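Local coordinates for DUF5636 domain-containing protein (Legionella pneumophila subsp. pneumophila str. Philadelphia 1, PDB 4RD8), which is of unknown function, a Legionella protein built of helices and loops without strands, from a family whose biochemical role is likewise uncharacterised, at residues 28-33 against 159-164; 46-51 against 196-201. The protein carries 3 engineered substitutions. All coordinates share one frame; numbering follows the deposited sequence.

Contact 1 of 2, residues 28-33 against 159-164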
loop_
_atom_site.group_PDB
_atom_site.type_symbol
_atom_site.label_atom_id
_atom_site.label_comp_id
_atom_site.label_asym_id
_atom_site.label_seq_id
_atom_site.Cartn_x
_atom_site.Cartn_y
_atom_site.Cartn_z
ATOM N N ILE A 28 3.269 13.221 11.715
ATOM C CA ILE A 28 3.211 14.109 10.564
ATOM C C ILE A 28 4.451 13.918 9.707
ATOM O O ILE A 28 4.363 13.879 8.482
ATOM C CB ILE A 28 3.089 15.593 10.996
ATOM C CG1 ILE A 28 1.741 15.838 11.678
ATOM C CG2 ILE A 28 3.245 16.522 9.800
ATOM C CD1 ILE A 28 1.645 17.179 12.416
ATOM N N GLN A 29 5.607 13.796 10.356
ATOM C CA GLN A 29 6.867 13.592 9.642
ATOM C C GLN A 29 6.848 12.269 8.870
ATOM O O GLN A 29 7.267 12.219 7.714
ATOM C CB GLN A 29 8.052 13.632 10.607
ATOM C CG GLN A 29 9.408 13.305 9.966
ATOM C CD GLN A 29 9.863 14.334 8.937
ATOM O OE1 GLN A 29 9.263 15.401 8.790
ATOM N NE2 GLN A 29 10.944 14.015 8.223
ATOM N N LEU A 30 6.338 11.212 9.503
ATOM C CA LEU A 30 6.261 9.906 8.855
ATOM C C LEU A 30 5.367 9.962 7.617
ATOM O O LEU A 30 5.726 9.422 6.567
ATOM C CB LEU A 30 5.775 8.839 9.841
ATOM C CG LEU A 30 6.748 8.504 10.988
ATOM C CD1 LEU A 30 6.093 7.536 11.964
ATOM C CD2 LEU A 30 8.060 7.923 10.470
ATOM N N CYS A 31 4.218 10.624 7.730
ATOM C CA CYS A 31 3.311 10.753 6.585
ATOM C C CYS A 31 3.935 11.572 5.464
ATOM O O CYS A 31 3.742 11.274 4.284
ATOM C CB CYS A 31 1.985 11.398 7.001
ATOM S SG CYS A 31 0.964 10.364 8.075
ATOM N N THR A 32 4.656 12.622 5.840
ATOM C CA THR A 32 5.286 13.495 4.872
ATOM C C THR A 32 6.330 12.721 4.079
ATOM O O THR A 32 6.425 12.868 2.859
ATOM C CB THR A 32 5.919 14.700 5.568
ATOM O OG1 THR A 32 4.891 15.429 6.246
ATOM C CG2 THR A 32 6.614 15.603 4.566
ATOM N N LYS A 33 7.096 11.875 4.767
ATOM C CA LYS A 33 8.102 11.053 4.097
ATOM C C LYS A 33 7.447 10.080 3.103
ATOM O O LYS A 33 7.930 9.920 1.977
ATOM C CB LYS A 33 8.959 10.310 5.132
ATOM C CG LYS A 33 9.795 11.232 6.017
ATOM C CD LYS A 33 10.871 11.949 5.228
ATOM C CE LYS A 33 12.019 11.022 4.863
ATOM N NZ LYS A 33 12.890 10.724 6.033
ATOM N N ASP A 159 1.376 -0.082 13.478
ATOM C CA ASP A 159 0.885 0.658 14.635
ATOM C C ASP A 159 1.133 2.169 14.550
ATOM O O ASP A 159 0.269 2.963 14.923
ATOM C CB ASP A 159 1.508 0.129 15.932
ATOM C CG ASP A 159 1.007 -1.257 16.306
ATOM O OD1 ASP A 159 0.061 -1.756 15.670
ATOM O OD2 ASP A 159 1.561 -1.844 17.256
ATOM N N ARG A 160 2.316 2.563 14.088
ATOM C CA ARG A 160 2.693 3.980 14.114
ATOM C C ARG A 160 2.109 4.805 12.971
ATOM O O ARG A 160 2.029 6.033 13.062
ATOM C CB ARG A 160 4.211 4.134 14.109
ATOM C CG ARG A 160 4.867 3.731 15.406
ATOM C CD ARG A 160 6.327 4.098 15.385
ATOM N NE ARG A 160 7.024 3.569 16.553
ATOM C CZ ARG A 160 8.055 4.165 17.144
ATOM N NH1 ARG A 160 8.506 5.323 16.685
ATOM N NH2 ARG A 160 8.629 3.601 18.199
ATOM N N ILE A 161 1.753 4.139 11.879
ATOM C CA ILE A 161 1.256 4.855 10.707
ATOM C C ILE A 161 -0.107 4.361 10.209
ATOM O O ILE A 161 -1.111 5.085 10.277
ATOM C CB ILE A 161 2.280 4.821 9.543
ATOM C CG1 ILE A 161 3.681 5.243 10.031
ATOM C CG2 ILE A 161 1.830 5.748 8.437
ATOM C CD1 ILE A 161 4.807 4.857 9.057
ATOM N N TYR A 162 -0.145 3.133 9.707
ATOM C CA TYR A 162 -1.354 2.595 9.071
ATOM C C TYR A 162 -2.607 2.669 9.943
ATOM O O TYR A 162 -3.637 3.172 9.511
ATOM C CB TYR A 162 -1.107 1.153 8.647
ATOM C CG TYR A 162 -2.261 0.484 7.918
ATOM C CD1 TYR A 162 -2.448 0.674 6.553
ATOM C CD2 TYR A 162 -3.120 -0.366 8.579
ATOM C CE1 TYR A 162 -3.483 0.030 5.871
ATOM C CE2 TYR A 162 -4.168 -1.010 7.909
ATOM C CZ TYR A 162 -4.337 -0.802 6.549
ATOM O OH TYR A 162 -5.370 -1.453 5.895
ATOM N N LYS A 163 -2.531 2.173 11.172
ATOM C CA LYS A 163 -3.713 2.166 12.038
ATOM C C LYS A 163 -4.253 3.550 12.284
ATOM O O LYS A 163 -5.459 3.728 12.424
ATOM C CB LYS A 163 -3.435 1.475 13.383
ATOM C CG LYS A 163 -3.168 -0.028 13.273
ATOM C CD LYS A 163 -2.980 -0.626 14.672
ATOM C CE LYS A 163 -2.824 -2.126 14.641
ATOM N NZ LYS A 163 -2.618 -2.643 16.029
ATOM N N LYS A 164 -3.366 4.536 12.326
ATOM C CA LYS A 164 -3.797 5.891 12.615
ATOM C C LYS A 164 -4.560 6.495 11.455
ATOM O O LYS A 164 -5.304 7.456 11.647
ATOM C CB LYS A 164 -2.612 6.770 13.064
ATOM C CG LYS A 164 -1.902 6.165 14.276
ATOM C CD LYS A 164 -0.904 7.104 14.958
ATOM C CE LYS A 164 -0.241 6.397 16.139
ATOM N NZ LYS A 164 0.686 7.272 16.928
#

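Contact 2 of 2, residues 46-51 against 196-201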
loop_
_atom_site.group_PDB
_atom_site.type_symbol
_atom_site.label_atom_id
_atom_site.label_comp_id
_atom_site.label_asym_id
_atom_site.label_seq_id
_atom_site.Cartn_x
_atom_site.Cartn_y
_atom_site.Cartn_z
ATOM N N GLU A 46 12.356 1.450 -7.769
ATOM C CA GLU A 46 13.389 0.655 -7.114
ATOM C C GLU A 46 12.763 -0.442 -6.252
ATOM O O GLU A 46 13.219 -1.582 -6.275
ATOM C CB GLU A 46 14.330 1.546 -6.296
ATOM C CG GLU A 46 15.130 2.530 -7.155
ATOM C CD GLU A 46 16.097 3.381 -6.352
ATOM O OE1 GLU A 46 15.915 3.480 -5.124
ATOM O OE2 GLU A 46 17.043 3.948 -6.949
ATOM N N GLN A 47 11.716 -0.103 -5.505
ATOM C CA GLN A 47 11.006 -1.108 -4.714
ATOM C C GLN A 47 10.128 -2.039 -5.562
ATOM O O GLN A 47 9.920 -3.192 -5.198
ATOM C CB GLN A 47 10.212 -0.468 -3.563
ATOM C CG GLN A 47 11.065 -0.139 -2.340
ATOM C CD GLN A 47 12.142 0.891 -2.643
ATOM O OE1 GLN A 47 11.838 1.995 -3.093
ATOM N NE2 GLN A 47 13.404 0.526 -2.421
ATOM N N LEU A 48 9.611 -1.543 -6.684
ATOM C CA LEU A 48 8.861 -2.403 -7.605
ATOM C C LEU A 48 9.773 -3.443 -8.247
ATOM O O LEU A 48 9.391 -4.607 -8.409
ATOM C CB LEU A 48 8.144 -1.582 -8.690
ATOM C CG LEU A 48 6.918 -0.788 -8.254
ATOM C CD1 LEU A 48 6.489 0.181 -9.345
ATOM C CD2 LEU A 48 5.767 -1.740 -7.936
ATOM N N ILE A 49 10.982 -3.018 -8.615
ATOM C CA ILE A 49 12.004 -3.938 -9.094
ATOM C C ILE A 49 12.303 -5.007 -8.035
ATOM O O ILE A 49 12.401 -6.195 -8.355
ATOM C CB ILE A 49 13.297 -3.182 -9.488
ATOM C CG1 ILE A 49 13.068 -2.397 -10.784
ATOM C CG2 ILE A 49 14.456 -4.149 -9.660
ATOM C CD1 ILE A 49 14.129 -1.367 -11.076
ATOM N N GLU A 50 12.420 -4.585 -6.778
ATOM C CA GLU A 50 12.724 -5.507 -5.684
ATOM C C GLU A 50 11.575 -6.494 -5.487
ATOM O O GLU A 50 11.803 -7.695 -5.320
ATOM C CB GLU A 50 13.007 -4.729 -4.388
ATOM C CG GLU A 50 13.216 -5.594 -3.140
ATOM C CD GLU A 50 14.476 -6.449 -3.204
ATOM O OE1 GLU A 50 15.474 -6.030 -3.840
ATOM O OE2 GLU A 50 14.472 -7.549 -2.611
ATOM N N LEU A 51 10.347 -5.982 -5.532
ATOM C CA LEU A 51 9.160 -6.819 -5.372
ATOM C C LEU A 51 9.092 -7.820 -6.518
ATOM O O LEU A 51 8.808 -9.006 -6.308
ATOM C CB LEU A 51 7.898 -5.958 -5.344
ATOM C CG LEU A 51 6.581 -6.704 -5.112
ATOM C CD1 LEU A 51 6.561 -7.329 -3.729
ATOM C CD2 LEU A 51 5.391 -5.762 -5.301
ATOM N N GLU A 196 -4.947 4.085 -9.069
ATOM C CA GLU A 196 -5.229 3.897 -10.486
ATOM C C GLU A 196 -3.954 4.107 -11.283
ATOM O O GLU A 196 -3.670 3.379 -12.239
ATOM C CB GLU A 196 -6.303 4.869 -10.985
ATOM C CG GLU A 196 -7.583 4.868 -10.170
ATOM C CD GLU A 196 -8.098 3.472 -9.893
ATOM O OE1 GLU A 196 -8.660 2.856 -10.817
ATOM O OE2 GLU A 196 -7.935 2.986 -8.753
ATOM N N TRP A 197 -3.189 5.116 -10.900
ATOM C CA TRP A 197 -1.957 5.400 -11.622
ATOM C C TRP A 197 -0.945 4.284 -11.391
ATOM O O TRP A 197 -0.292 3.838 -12.332
ATOM C CB TRP A 197 -1.375 6.761 -11.223
ATOM C CG TRP A 197 -0.168 7.135 -12.050
ATOM C CD1 TRP A 197 -0.149 7.895 -13.186
ATOM C CD2 TRP A 197 1.193 6.738 -11.810
ATOM N NE1 TRP A 197 1.141 8.000 -13.660
ATOM C CE2 TRP A 197 1.979 7.305 -12.831
ATOM C CE3 TRP A 197 1.815 5.963 -10.824
ATOM C CZ2 TRP A 197 3.365 7.117 -12.896
ATOM C CZ3 TRP A 197 3.189 5.783 -10.887
ATOM C CH2 TRP A 197 3.947 6.357 -11.918
ATOM N N LEU A 198 -0.819 3.825 -10.144
ATOM C CA LEU A 198 0.153 2.773 -9.842
ATOM C C LEU A 198 -0.198 1.464 -10.533
ATOM O O LEU A 198 0.676 0.789 -11.064
ATOM C CB LEU A 198 0.314 2.565 -8.334
ATOM C CG LEU A 198 1.237 1.424 -7.891
ATOM C CD1 LEU A 198 2.659 1.630 -8.386
ATOM C CD2 LEU A 198 1.220 1.298 -6.371
ATOM N N SER A 199 -1.479 1.122 -10.543
ATOM C CA SER A 199 -1.926 -0.099 -11.203
ATOM C C SER A 199 -1.603 -0.093 -12.694
ATOM O O SER A 199 -1.137 -1.095 -13.245
ATOM C CB SER A 199 -3.425 -0.298 -10.986
ATOM O OG SER A 199 -3.993 -0.999 -12.077
ATOM N N ASP A 200 -1.841 1.039 -13.347
ATOM C CA ASP A 200 -1.572 1.163 -14.783
ATOM C C ASP A 200 -0.067 1.197 -15.053
ATOM O O ASP A 200 0.412 0.683 -16.063
ATOM C CB ASP A 200 -2.223 2.428 -15.343
ATOM C CG ASP A 200 -3.740 2.375 -15.302
ATOM O OD1 ASP A 200 -4.302 1.264 -15.170
ATOM O OD2 ASP A 200 -4.370 3.449 -15.414
ATOM N N HIS A 201 0.667 1.816 -14.138
ATOM C CA HIS A 201 2.118 1.872 -14.230
ATOM C C HIS A 201 2.712 0.459 -14.235
ATOM O O HIS A 201 3.620 0.162 -15.008
ATOM C CB HIS A 201 2.688 2.681 -13.060
ATOM C CG HIS A 201 4.161 2.832 -13.097
ATOM N ND1 HIS A 201 4.835 3.533 -14.087
ATOM C CD2 HIS A 201 5.142 2.375 -12.260
ATOM C CE1 HIS A 201 6.128 3.496 -13.865
ATOM N NE2 HIS A 201 6.336 2.798 -12.751
#

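Contact 1 of 2, residues 28-33 against 159-164
Leu-30 and Ile-161 form the apolar meeting point of two helices in this all-alpha protein, a small worked example of how two branched residues can join remote parts of a chain. Their side chains cross at about a right angle. The closest approach is between Leu-30 CD1 and Ile-161 CG1, at 3.8 Å, while Leu-30 CB lies 4.2 Å from Ile-161 CD1; the outer arm of the isoleucine thus rests against both the base and one methyl of the leucine. On the leucine, CG stands opposite the carbonyl carbon (chi1 -68°) and CD1 then continues in an extended line, which carries that methyl across the gap. Ile-161 likewise sends CG1 opposite its carbonyl carbon and keeps CD1 extended, so the longer branch faces Leu-30. The isoleucine sits in a wider, pi-type turn spanning 159-162.

Arg-160 adds its aliphatic base at the margin, with CB 4.4 Å from Leu-30 CD1, while its guanidinium forms a salt bridge with Glu-156. Two polar side chains are held within their own segments, whereas Lys-33 reaches out to Glu-150. Thr-32 OG1 bonds to Ile-28 O at 2.8 Å from above the carbonyl plane; Thr-32 N reaches the same oxygen from the opposite face, so two donors grip it. Lys-163 NZ meets Asp-159 OD1 at 2.8 Å on the syn side of the carboxylate, 34° out of its plane, in a salt bridge between residues four apart in the chain.

The contact joins helix 25-38 to helix 157-162. Ile-161 also touches Ile-34 further along the first helix, and helix 179-184 packs against both partners: Cys-31 lies on Cys-179 and Leu-183, and Tyr-162 on Trp-180.

Contact 2 of 2, residues 46-51 against 196-201
Leu-48 sets one methyl against the rim of the His-201 imidazole, an apolar contact in the helix-to-helix packing of an all-alpha fold. The methyl, CD1, lies 3.9 Å from His-201 CD2, in the plane of the ring at its edge, and not over a face. The same CD1 lies 4.2 Å from Leu-198 CD1, so two residues one turn apart on helix 195-204 share a single methyl of helix 41-61. The histidine ring arrives there because CG stands opposite its backbone N (chi1 -178°).

Its rotation is then restrained from two directions. NE2 is hydrogen-bonded to OD1 of Asn-45, just before the 46-51 segment, which makes a polar tie between the two helices beside the apolar one. One face of the ring is overlaid by the indole of Trp-197, one turn earlier. Leu-48 has further apolar neighbours in Leu-137 of helix 130-144 and Leu-213 of helix 211-218, so it lies where four helices come together. The overlap of the two rings is off-centre: Trp-197 CH2 stands 3.6 Å above the imidazole plane of His-201, displaced toward its rim.

From the N terminus, the chain enters helix 25-38, the first partner of contact 1, and passes directly into helix 41-61, the first partner of contact 2. Contact 1 closes when helix 157-162 returns to residues 28-33 after 125 intervening residues; contact 2 closes later, with helix 195-204 coming back to residues 46-51 across 144. The segments therefore alternate and the two loops cross rather than nest. The contacts lie on opposite sides of the chain's centre, their own centres about 21 Å apart, and do not touch. Two consecutive helices near the N terminus are thereby tied, separately, to two later helices.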